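Local coordinates for heme-binding protein A / AI-2 binding protein A (Helicobacter pylori SS1, PDB 6OFQ) that probably captures peptides in the periplasm for an ABC transporter and binds the peptide STSA, at residues V100-T105 against V209-F214; T58-D63 against N524-V529; D466-A471 against A482-A487; W443-A448 against K460-S465. All coordinates share one frame; numbering follows the deposited sequence.

Contact 1 of 4, residues V100-T105 against V209-F214; sequences VYFHQT and VGTGPF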
# COMPACT_ATOMS: atom_id res chain seq x y z
N VAL A 100 10.17 -2.18 -26.30
CA VAL A 100 10.33 -2.64 -24.91
C VAL A 100 10.09 -4.13 -24.99
O VAL A 100 9.10 -4.62 -25.54
CB VAL A 100 9.23 -2.01 -24.06
CG1 VAL A 100 9.24 -2.61 -22.65
CG2 VAL A 100 9.34 -0.50 -24.06
N TYR A 101 10.94 -4.89 -24.30
CA TYR A 101 10.83 -6.33 -24.26
C TYR A 101 10.56 -6.82 -22.84
O TYR A 101 11.13 -6.26 -21.89
CB TYR A 101 12.11 -6.99 -24.82
CG TYR A 101 12.19 -6.74 -26.33
CD1 TYR A 101 11.53 -7.61 -27.17
CD2 TYR A 101 12.81 -5.63 -26.86
CE1 TYR A 101 11.43 -7.40 -28.53
CE2 TYR A 101 12.72 -5.38 -28.22
CZ TYR A 101 12.03 -6.26 -29.02
OH TYR A 101 11.93 -6.08 -30.38
N PHE A 102 9.78 -7.89 -22.74
CA PHE A 102 9.61 -8.59 -21.49
C PHE A 102 10.88 -9.37 -21.12
O PHE A 102 11.62 -9.82 -21.98
CB PHE A 102 8.40 -9.51 -21.50
CG PHE A 102 7.08 -8.79 -21.39
CD1 PHE A 102 6.59 -8.42 -20.16
CD2 PHE A 102 6.39 -8.48 -22.57
CE1 PHE A 102 5.37 -7.75 -20.06
CE2 PHE A 102 5.17 -7.82 -22.46
CZ PHE A 102 4.63 -7.53 -21.23
N HIS A 103 11.04 -9.57 -19.81
CA HIS A 103 12.21 -10.32 -19.33
C HIS A 103 12.34 -11.72 -19.93
O HIS A 103 11.36 -12.37 -20.21
CB HIS A 103 12.07 -10.56 -17.83
CG HIS A 103 11.97 -9.30 -17.06
ND1 HIS A 103 11.20 -9.21 -15.93
CD2 HIS A 103 12.55 -8.09 -17.23
CE1 HIS A 103 11.26 -7.98 -15.46
NE2 HIS A 103 12.10 -7.28 -16.21
N GLN A 104 13.58 -12.19 -20.05
CA GLN A 104 13.79 -13.61 -20.31
C GLN A 104 14.38 -14.25 -19.04
O GLN A 104 15.27 -13.63 -18.46
CB GLN A 104 14.76 -13.75 -21.46
CG GLN A 104 14.13 -13.43 -22.82
CD GLN A 104 15.22 -13.26 -23.87
OE1 GLN A 104 15.94 -12.27 -23.83
NE2 GLN A 104 15.43 -14.28 -24.72
N THR A 105 13.89 -15.42 -18.67
CA THR A 105 14.33 -16.10 -17.46
C THR A 105 14.49 -17.57 -17.83
O THR A 105 14.08 -17.97 -18.94
CB THR A 105 13.23 -15.97 -16.41
OG1 THR A 105 12.08 -16.67 -16.88
CG2 THR A 105 12.89 -14.51 -16.04
N VAL A 209 6.86 -12.37 -15.17
CA VAL A 209 7.48 -11.75 -16.30
C VAL A 209 7.04 -10.30 -16.48
O VAL A 209 5.85 -10.08 -16.63
CB VAL A 209 7.19 -12.59 -17.57
CG1 VAL A 209 7.75 -11.92 -18.81
CG2 VAL A 209 7.81 -13.99 -17.44
N GLY A 210 7.98 -9.38 -16.41
CA GLY A 210 7.66 -7.94 -16.51
C GLY A 210 8.60 -7.25 -17.46
O GLY A 210 9.39 -7.89 -18.17
N THR A 211 8.58 -5.94 -17.46
CA THR A 211 9.48 -5.10 -18.23
C THR A 211 10.44 -4.25 -17.42
O THR A 211 11.22 -3.50 -18.00
CB THR A 211 8.69 -4.16 -19.15
OG1 THR A 211 7.83 -3.32 -18.37
CG2 THR A 211 7.83 -4.88 -20.16
N GLY A 212 10.36 -4.33 -16.10
CA GLY A 212 11.08 -3.41 -15.26
C GLY A 212 12.56 -3.58 -15.14
O GLY A 212 13.14 -4.49 -15.77
N PRO A 213 13.18 -2.78 -14.28
CA PRO A 213 14.64 -2.71 -14.28
C PRO A 213 15.30 -3.92 -13.62
O PRO A 213 16.53 -4.00 -13.71
CB PRO A 213 14.93 -1.44 -13.50
CG PRO A 213 13.68 -1.15 -12.73
CD PRO A 213 12.54 -1.68 -13.55
N PHE A 214 14.54 -4.71 -12.87
CA PHE A 214 14.99 -6.01 -12.37
C PHE A 214 14.10 -7.14 -12.83
O PHE A 214 12.93 -6.93 -13.06
CB PHE A 214 15.07 -5.99 -10.83
CG PHE A 214 16.04 -4.99 -10.28
CD1 PHE A 214 15.61 -3.71 -9.99
CD2 PHE A 214 17.37 -5.32 -10.05
CE1 PHE A 214 16.50 -2.78 -9.51
CE2 PHE A 214 18.28 -4.40 -9.55
CZ PHE A 214 17.82 -3.13 -9.28
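His-103 lies against the loop 209-214 and holds it at two points. Its backbone N donates to Gly-210 O at 2.9 Å. The imidazole donates a second bond from NE2 to Gly-212 O at 3.0 Å; this one is almost straight, 172° at the hydrogen, and lies in the ring plane. The same ring turns a face to Gly-210 O, which sits 3.0 Å above its centre, so that one carbonyl oxygen serves the backbone N-H and also covers the imidazole. CG is anti to the carbonyl carbon (chi1 -60°), which sets a ring face over Gly-210 O and points NE2 at Gly-212 O.

On the other side of Gly-210 the contact is apolar. Thr-211 CG2 stands over one face of the Phe-102 ring, 4.0 Å from its centroid, in a CH-pi contact, and also meets Val-100 CG1 at 3.7 Å. Val-209 CG1 packs on Phe-102 CB at the same distance.

Further out, Asp-63 takes the hydroxyl of Thr-211 in a hydrogen bond, while Asn-230 ND2 makes a second bond to Gly-212 O. Val-100 and Phe-102 are backbone-bonded with Phe-114 and Val-112. With NE2 serving as a donor, the imidazole carries a proton on that nitrogen. Directed bonds to main-chain carbonyls, together with apolar contacts, thus join the loop after strand 91-96 to the lead-in of strand 214-220, an outermost strand of the mixed sheet.

Contact 2 of 4, residues T58-D63 against N524-V529; sequences TGNIYD and NRFFKV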
# COMPACT_ATOMS: atom_id res chain seq x y z
N THR A 58 7.41 -6.88 -6.58
CA THR A 58 6.72 -6.68 -7.85
C THR A 58 6.97 -5.29 -8.44
O THR A 58 7.04 -5.11 -9.65
CB THR A 58 5.22 -6.94 -7.73
OG1 THR A 58 4.65 -5.96 -6.86
CG2 THR A 58 4.89 -8.30 -7.24
N GLY A 59 7.16 -4.29 -7.58
CA GLY A 59 7.44 -2.94 -8.04
C GLY A 59 8.74 -2.79 -8.80
O GLY A 59 8.93 -1.84 -9.57
N ASN A 60 9.69 -3.70 -8.58
CA ASN A 60 10.93 -3.71 -9.31
C ASN A 60 10.87 -4.52 -10.64
O ASN A 60 11.72 -4.30 -11.50
CB ASN A 60 11.98 -4.34 -8.39
CG ASN A 60 12.49 -3.37 -7.35
OD1 ASN A 60 13.24 -2.47 -7.68
ND2 ASN A 60 12.08 -3.55 -6.09
N ILE A 61 9.91 -5.42 -10.72
CA ILE A 61 9.78 -6.38 -11.83
C ILE A 61 8.90 -5.79 -12.92
O ILE A 61 9.14 -5.99 -14.15
CB ILE A 61 9.22 -7.70 -11.29
CG1 ILE A 61 10.30 -8.38 -10.42
CG2 ILE A 61 8.69 -8.59 -12.41
CD1 ILE A 61 9.75 -9.54 -9.60
N TYR A 62 7.81 -5.12 -12.53
CA TYR A 62 6.80 -4.68 -13.49
C TYR A 62 6.83 -3.16 -13.66
O TYR A 62 7.16 -2.44 -12.73
CB TYR A 62 5.37 -5.00 -13.05
CG TYR A 62 5.08 -6.48 -12.88
CD1 TYR A 62 4.78 -7.28 -13.97
CD2 TYR A 62 5.13 -7.09 -11.65
CE1 TYR A 62 4.46 -8.62 -13.85
CE2 TYR A 62 4.79 -8.42 -11.52
CZ TYR A 62 4.43 -9.18 -12.62
OH TYR A 62 4.05 -10.49 -12.43
N ASP A 63 6.45 -2.71 -14.86
CA ASP A 63 6.07 -1.34 -15.11
C ASP A 63 4.60 -1.16 -15.34
O ASP A 63 3.84 -2.10 -15.59
CB ASP A 63 6.79 -0.81 -16.34
CG ASP A 63 8.28 -0.77 -16.13
OD1 ASP A 63 8.75 -0.17 -15.12
OD2 ASP A 63 9.04 -1.33 -16.95
N ASN A 524 10.25 1.46 -2.53
CA ASN A 524 11.10 0.26 -2.57
C ASN A 524 11.44 -0.24 -3.93
O ASN A 524 11.73 -1.42 -4.12
CB ASN A 524 10.53 -0.82 -1.66
CG ASN A 524 10.52 -0.36 -0.21
OD1 ASN A 524 11.51 0.16 0.30
ND2 ASN A 524 9.36 -0.47 0.45
N ARG A 525 11.41 0.66 -4.91
CA ARG A 525 12.08 0.45 -6.19
C ARG A 525 13.56 0.73 -5.97
O ARG A 525 13.93 1.73 -5.32
CB ARG A 525 11.54 1.43 -7.22
CG ARG A 525 10.13 1.05 -7.64
CD ARG A 525 9.50 2.09 -8.53
NE ARG A 525 9.28 3.34 -7.81
CZ ARG A 525 9.11 4.50 -8.38
NH1 ARG A 525 9.21 4.64 -9.69
NH2 ARG A 525 8.83 5.54 -7.62
N PHE A 526 14.43 -0.18 -6.42
CA PHE A 526 15.86 -0.10 -6.14
C PHE A 526 16.68 0.40 -7.31
O PHE A 526 17.89 0.40 -7.22
CB PHE A 526 16.39 -1.49 -5.69
CG PHE A 526 15.68 -2.01 -4.48
CD1 PHE A 526 15.66 -1.31 -3.27
CD2 PHE A 526 14.98 -3.20 -4.54
CE1 PHE A 526 14.90 -1.71 -2.18
CE2 PHE A 526 14.29 -3.65 -3.42
CZ PHE A 526 14.26 -2.93 -2.25
N PHE A 527 16.09 0.77 -8.45
CA PHE A 527 16.83 1.20 -9.62
C PHE A 527 17.78 2.37 -9.42
O PHE A 527 18.71 2.48 -10.23
CB PHE A 527 15.94 1.32 -10.86
CG PHE A 527 14.82 2.35 -10.87
CD1 PHE A 527 14.23 2.96 -9.76
CD2 PHE A 527 14.26 2.63 -12.10
CE1 PHE A 527 13.14 3.85 -9.87
CE2 PHE A 527 13.17 3.47 -12.23
CZ PHE A 527 12.62 4.09 -11.13
N LYS A 528 17.54 3.25 -8.44
CA LYS A 528 18.41 4.43 -8.20
C LYS A 528 19.38 4.19 -7.08
O LYS A 528 20.19 5.03 -6.75
CB LYS A 528 17.61 5.71 -7.94
CG LYS A 528 16.46 5.95 -8.90
CD LYS A 528 16.93 5.96 -10.36
CE LYS A 528 15.75 6.20 -11.30
NZ LYS A 528 16.14 6.14 -12.72
N VAL A 529 19.31 3.01 -6.43
CA VAL A 529 20.18 2.74 -5.26
C VAL A 529 21.56 2.29 -5.75
O VAL A 529 21.65 1.53 -6.71
CB VAL A 529 19.55 1.66 -4.35
CG1 VAL A 529 20.45 1.35 -3.15
CG2 VAL A 529 18.25 2.24 -3.83
O HOH W 1 13.55 -0.38 -9.50
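Helix 52-61, through Asn-60, is tied here to the loop leading into strand 530-531, beside the mixed sheet that contains strands 32-37 and 214-220, in a periplasmic binding protein of type II. A single side-chain amide, that of Asn-60, bridges the gap by reading the main chain of residues 524-526. Its OD1 accepts from Phe-526 N at 2.9 Å, in the carbonyl plane and on a lone pair, with 168° at the hydrogen. Its ND2 donates to Asn-524 O at 2.9 Å; that bond is more bent, with the acceptor tilted out of the amide plane. CG lies beside the backbone N (chi1 -79°), and from there the amide projects to the loop.

The amide plane runs within 11° of the Phe-526 ring plane, and ND2 comes to 3.3 Å from Phe-526 CD2. Gly-59 adds a lighter touch, its O lying 3.7 Å from Arg-525 CG. Asn-60 ND2 also donates to Val-56 O, one turn back in its own helix, which helps to fix the rotation of the amide.

The loop has fixings of its own: Arg-525 bonds through its guanidinium to the carbonyls of Phe-68, Val-521 and Ser-522, and Phe-526 begins a type I turn closed by Val-529 N. At the start of that turn, water 1 donates to Asn-60 OD1 at 2.8 Å and accepts from Phe-527 N at 3.0 Å.

Contact 3 of 4, residues D466-A471 against A482-A487; sequences DLLIKA and ALYLKA
Leu-467 and Leu-483 both carry CG anti to the carbonyl carbon (chi1 -75° and -66°), with chi2 near anti in both, so that their CD2 methyls meet between two antiparallel helices. The pair is a helical hairpin: helices 462-473 and 477-494 follow each other in the chain, and over these short segments their axes approach to 8.8 Å with 165° between their directions.

The CD2 methyls of Leu-467 and Leu-483 lie 3.7 Å apart. Each leucine then reaches with its other methyl to the facing backbone, Leu-467 CD1 to Ala-487 N and Leu-483 CD1 to Ala-471 N. The small side chains of Ala-471 and Ala-487 are consistent with the close approach: Ala-471 CB lies 4.0 Å from Leu-483 CB, and Ala-487 CB receives Leu-468 CD2.

Tyr-484 starts out from its helix away from the partner, but its ring comes back to it. Ala-471 CB sits over one face in a CH-pi contact, 3.7 Å from the centroid and shifted toward the rim, while Leu-468 CD2 comes in at the ring edge, in plane, 3.8 Å from CE1. Helix 436-443 lies close by, with Leu-439 touching both Leu-468 and Tyr-484. On the outer side the aliphatic stems of Lys-470 and Lys-486 border the leucines.

The phenol oxygen is bonded to Arg-480 NH2, and it also donates to water 2 at 2.6 Å, which in turn donates to Leu-468 O at 2.9 Å.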
# COMPACT_ATOMS: atom_id res chain seq x y z
N ASP A 466 -20.85 10.14 -0.91
CA ASP A 466 -21.35 11.01 -1.99
C ASP A 466 -20.41 12.18 -2.17
O ASP A 466 -20.16 12.66 -3.31
CB ASP A 466 -22.75 11.51 -1.71
CG ASP A 466 -23.85 10.45 -1.91
OD1 ASP A 466 -23.55 9.38 -2.45
OD2 ASP A 466 -24.97 10.75 -1.40
N LEU A 467 -19.83 12.71 -1.09
CA LEU A 467 -18.86 13.79 -1.24
C LEU A 467 -17.62 13.33 -1.94
O LEU A 467 -17.05 14.08 -2.77
CB LEU A 467 -18.44 14.35 0.13
CG LEU A 467 -19.48 15.24 0.83
CD1 LEU A 467 -19.19 15.41 2.31
CD2 LEU A 467 -19.56 16.59 0.20
N LEU A 468 -17.16 12.12 -1.64
CA LEU A 468 -16.00 11.57 -2.33
C LEU A 468 -16.24 11.37 -3.82
O LEU A 468 -15.33 11.62 -4.62
CB LEU A 468 -15.56 10.22 -1.76
CG LEU A 468 -15.29 10.20 -0.23
CD1 LEU A 468 -14.70 8.84 0.16
CD2 LEU A 468 -14.38 11.32 0.20
N ILE A 469 -17.45 10.98 -4.18
CA ILE A 469 -17.82 10.85 -5.58
C ILE A 469 -17.82 12.21 -6.27
O ILE A 469 -17.25 12.35 -7.35
CB ILE A 469 -19.12 10.07 -5.72
CG1 ILE A 469 -18.99 8.59 -5.28
CG2 ILE A 469 -19.61 10.18 -7.19
CD1 ILE A 469 -20.30 7.93 -5.00
N LYS A 470 -18.42 13.22 -5.64
CA LYS A 470 -18.30 14.56 -6.19
C LYS A 470 -16.89 15.01 -6.40
O LYS A 470 -16.55 15.66 -7.39
CB LYS A 470 -18.99 15.57 -5.30
CG LYS A 470 -20.48 15.45 -5.34
CD LYS A 470 -21.10 16.58 -4.51
CE LYS A 470 -22.59 16.39 -4.28
NZ LYS A 470 -23.27 16.89 -5.49
N ALA A 471 -16.03 14.71 -5.43
CA ALA A 471 -14.64 15.12 -5.51
C ALA A 471 -13.83 14.39 -6.58
O ALA A 471 -12.83 14.94 -7.04
CB ALA A 471 -13.91 14.95 -4.20
N ALA A 482 -12.36 21.49 -1.02
CA ALA A 482 -13.55 21.85 -0.24
C ALA A 482 -14.43 20.70 0.09
O ALA A 482 -14.92 20.51 1.20
CB ALA A 482 -14.31 22.98 -0.94
N LEU A 483 -14.57 19.79 -0.88
CA LEU A 483 -15.37 18.57 -0.67
C LEU A 483 -14.68 17.60 0.30
O LEU A 483 -15.34 17.01 1.17
CB LEU A 483 -15.64 17.89 -2.03
CG LEU A 483 -16.54 18.71 -2.98
CD1 LEU A 483 -16.32 18.28 -4.45
CD2 LEU A 483 -17.98 18.45 -2.60
N TYR A 484 -13.37 17.47 0.16
CA TYR A 484 -12.68 16.56 1.07
C TYR A 484 -12.61 17.08 2.51
O TYR A 484 -12.72 16.28 3.46
CB TYR A 484 -11.25 16.26 0.60
CG TYR A 484 -11.19 15.38 -0.62
CD1 TYR A 484 -11.96 14.22 -0.67
CD2 TYR A 484 -10.37 15.67 -1.67
CE1 TYR A 484 -11.89 13.37 -1.79
CE2 TYR A 484 -10.34 14.86 -2.79
CZ TYR A 484 -11.06 13.68 -2.84
OH TYR A 484 -11.01 12.90 -3.99
N LEU A 485 -12.62 18.40 2.69
CA LEU A 485 -12.69 18.97 4.03
C LEU A 485 -13.98 18.53 4.71
O LEU A 485 -14.00 18.15 5.89
CB LEU A 485 -12.50 20.48 4.00
CG LEU A 485 -11.14 21.03 3.64
CD1 LEU A 485 -11.11 22.53 3.41
CD2 LEU A 485 -10.08 20.68 4.65
N LYS A 486 -15.08 18.64 3.97
CA LYS A 486 -16.38 18.28 4.52
C LYS A 486 -16.41 16.77 4.77
O LYS A 486 -16.95 16.34 5.80
CB LYS A 486 -17.55 18.69 3.59
CG LYS A 486 -17.71 20.19 3.38
CD LYS A 486 -18.79 20.54 2.36
CE LYS A 486 -18.70 22.05 2.14
NZ LYS A 486 -19.33 22.36 0.83
N ALA A 487 -15.88 15.97 3.85
CA ALA A 487 -15.86 14.54 4.08
C ALA A 487 -15.15 14.19 5.40
O ALA A 487 -15.56 13.30 6.15
CB ALA A 487 -15.30 13.79 2.89
O HOH W 2 -12.67 10.90 -3.84

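Contact 4 of 4, residues W443-A448 against K460-S465; sequences WSKQAA and KSDAFS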
# COMPACT_ATOMS: atom_id res chain seq x y z
N TRP A 443 -12.50 3.79 2.81
CA TRP A 443 -13.61 4.24 3.64
C TRP A 443 -14.97 4.43 2.97
O TRP A 443 -15.93 4.88 3.58
CB TRP A 443 -13.24 5.54 4.41
CG TRP A 443 -11.98 5.40 5.30
CD1 TRP A 443 -10.71 5.76 5.00
CD2 TRP A 443 -11.95 4.78 6.60
NE1 TRP A 443 -9.85 5.40 6.02
CE2 TRP A 443 -10.60 4.78 7.01
CE3 TRP A 443 -12.92 4.23 7.43
CZ2 TRP A 443 -10.24 4.28 8.25
CZ3 TRP A 443 -12.52 3.73 8.67
CH2 TRP A 443 -11.20 3.77 9.05
N SER A 444 -15.03 4.13 1.67
CA SER A 444 -16.27 4.34 0.91
C SER A 444 -17.22 3.13 0.98
O SER A 444 -16.79 1.98 1.22
CB SER A 444 -16.01 4.68 -0.55
OG SER A 444 -15.42 3.60 -1.21
N LYS A 445 -18.47 3.37 0.61
CA LYS A 445 -19.37 2.24 0.38
C LYS A 445 -18.90 1.32 -0.70
O LYS A 445 -19.02 0.10 -0.54
CB LYS A 445 -20.78 2.73 0.11
CG LYS A 445 -21.42 3.22 1.39
CD LYS A 445 -22.76 3.89 1.13
CE LYS A 445 -23.70 2.79 0.61
NZ LYS A 445 -25.14 3.08 0.85
N GLN A 446 -18.38 1.88 -1.78
CA GLN A 446 -17.85 1.06 -2.85
C GLN A 446 -16.81 0.11 -2.29
O GLN A 446 -16.84 -1.10 -2.52
CB GLN A 446 -17.28 1.95 -3.96
CG GLN A 446 -16.48 1.13 -4.97
CD GLN A 446 -17.32 0.12 -5.74
OE1 GLN A 446 -18.43 0.44 -6.18
NE2 GLN A 446 -16.82 -1.07 -5.96
N ALA A 447 -15.89 0.62 -1.47
CA ALA A 447 -14.80 -0.21 -0.95
C ALA A 447 -15.36 -1.30 -0.03
O ALA A 447 -14.87 -2.44 -0.06
CB ALA A 447 -13.75 0.61 -0.22
N ALA A 448 -16.34 -0.96 0.78
CA ALA A 448 -17.00 -1.93 1.67
C ALA A 448 -17.75 -3.01 0.93
O ALA A 448 -17.94 -4.13 1.50
CB ALA A 448 -17.93 -1.23 2.64
N LYS A 460 -20.01 2.48 6.16
CA LYS A 460 -20.97 2.73 5.08
C LYS A 460 -21.77 3.99 5.39
O LYS A 460 -22.71 3.97 6.17
CB LYS A 460 -21.92 1.53 4.99
CG LYS A 460 -21.22 0.26 4.58
CD LYS A 460 -22.14 -0.95 4.48
CE LYS A 460 -23.27 -0.67 3.52
NZ LYS A 460 -23.94 -2.00 3.46
N SER A 461 -21.35 5.11 4.81
CA SER A 461 -22.03 6.36 4.98
C SER A 461 -22.27 6.91 3.57
O SER A 461 -21.33 7.20 2.82
CB SER A 461 -21.21 7.38 5.75
OG SER A 461 -21.71 8.71 5.58
N ASP A 462 -23.55 7.13 3.26
CA ASP A 462 -23.90 7.78 2.00
C ASP A 462 -23.44 9.23 1.91
O ASP A 462 -22.89 9.69 0.89
CB ASP A 462 -25.41 7.80 1.74
CG ASP A 462 -25.89 6.46 1.23
OD1 ASP A 462 -25.19 5.86 0.38
OD2 ASP A 462 -26.98 6.14 1.75
N ALA A 463 -23.59 9.98 2.99
CA ALA A 463 -23.21 11.37 2.99
C ALA A 463 -21.69 11.52 2.73
O ALA A 463 -21.20 12.37 1.97
CB ALA A 463 -23.66 12.03 4.29
N PHE A 464 -20.89 10.64 3.35
CA PHE A 464 -19.43 10.69 3.23
C PHE A 464 -19.11 10.25 1.81
O PHE A 464 -18.34 10.94 1.08
CB PHE A 464 -18.82 9.72 4.22
CG PHE A 464 -17.35 9.52 4.11
CD1 PHE A 464 -16.50 10.46 4.67
CD2 PHE A 464 -16.83 8.39 3.51
CE1 PHE A 464 -15.14 10.28 4.60
CE2 PHE A 464 -15.48 8.15 3.51
CZ PHE A 464 -14.66 9.12 4.03
N SER A 465 -19.65 9.12 1.38
CA SER A 465 -19.31 8.56 0.08
C SER A 465 -19.74 9.44 -1.11
O SER A 465 -18.92 9.66 -2.01
CB SER A 465 -19.87 7.16 -0.07
OG SER A 465 -19.31 6.23 0.85
O HOH W 3 -18.73 4.82 3.60
O HOH W 4 -25.28 3.18 4.02
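Here the start of helix 445-449, entered from the end of helix 436-443 through Ser-444, meets the start of helix 462-473, entered from a loop; the CA atoms of Lys-445 and Lys-460 lie 5.0 Å apart. Each segment has a serine N-cap: Ser-444 OG accepts from Ala-447 N, and Ser-461 OG accepts from Phe-464 N.

Ser-465 joins the two. Its OG accepts from Lys-445 N at 3.0 Å, with 162° at the hydrogen, and donates to Ser-461 O in its own segment. Water 3 donates to Trp-443 O and to Ser-465 OG while accepting from Ser-461 N.

Lys-445 CG packs on Lys-460 CA at 3.7 Å, and the chain then bends at chi3 (66°) toward Asp-462. NZ meets OD1 in a salt bridge of 2.8 Å, approaching from above the carboxylate plane. Phe-464 CE2 lies 3.6 Å from Trp-443 CB, and Ile-491 of helix 477-494 touches both aromatic side chains.

Ser-444 OG also bonds Tyr-440 O of the preceding helix. A carboxylate in the first turn of a helix would probably interact favourably with the helix's positive end as well as with the Lys-445 ammonium, and the salt bridge adds to the bond from Lys-445 N to the buried Ser-465 OG.

Overall arrangement
Contacts 1 and 2 are buried and touch each other: Gly-212 N lies 2.8 Å from Ile-61 O, so helix 52-61 links them. Contacts 3 and 4, only partly buried, lie across the chain's centre from contact 2, with their centres about 33 to 34 Å from its own. These two share helix 462-473 and meet where Phe-464 CD1 approaches Ala-487 O. The first pair relies on histidine and asparagine side chains bonded to main-chain atoms of loops; contact 3 is mostly leucine and alanine between helices, and contact 4 combines serine caps with a salt bridge on its more exposed side.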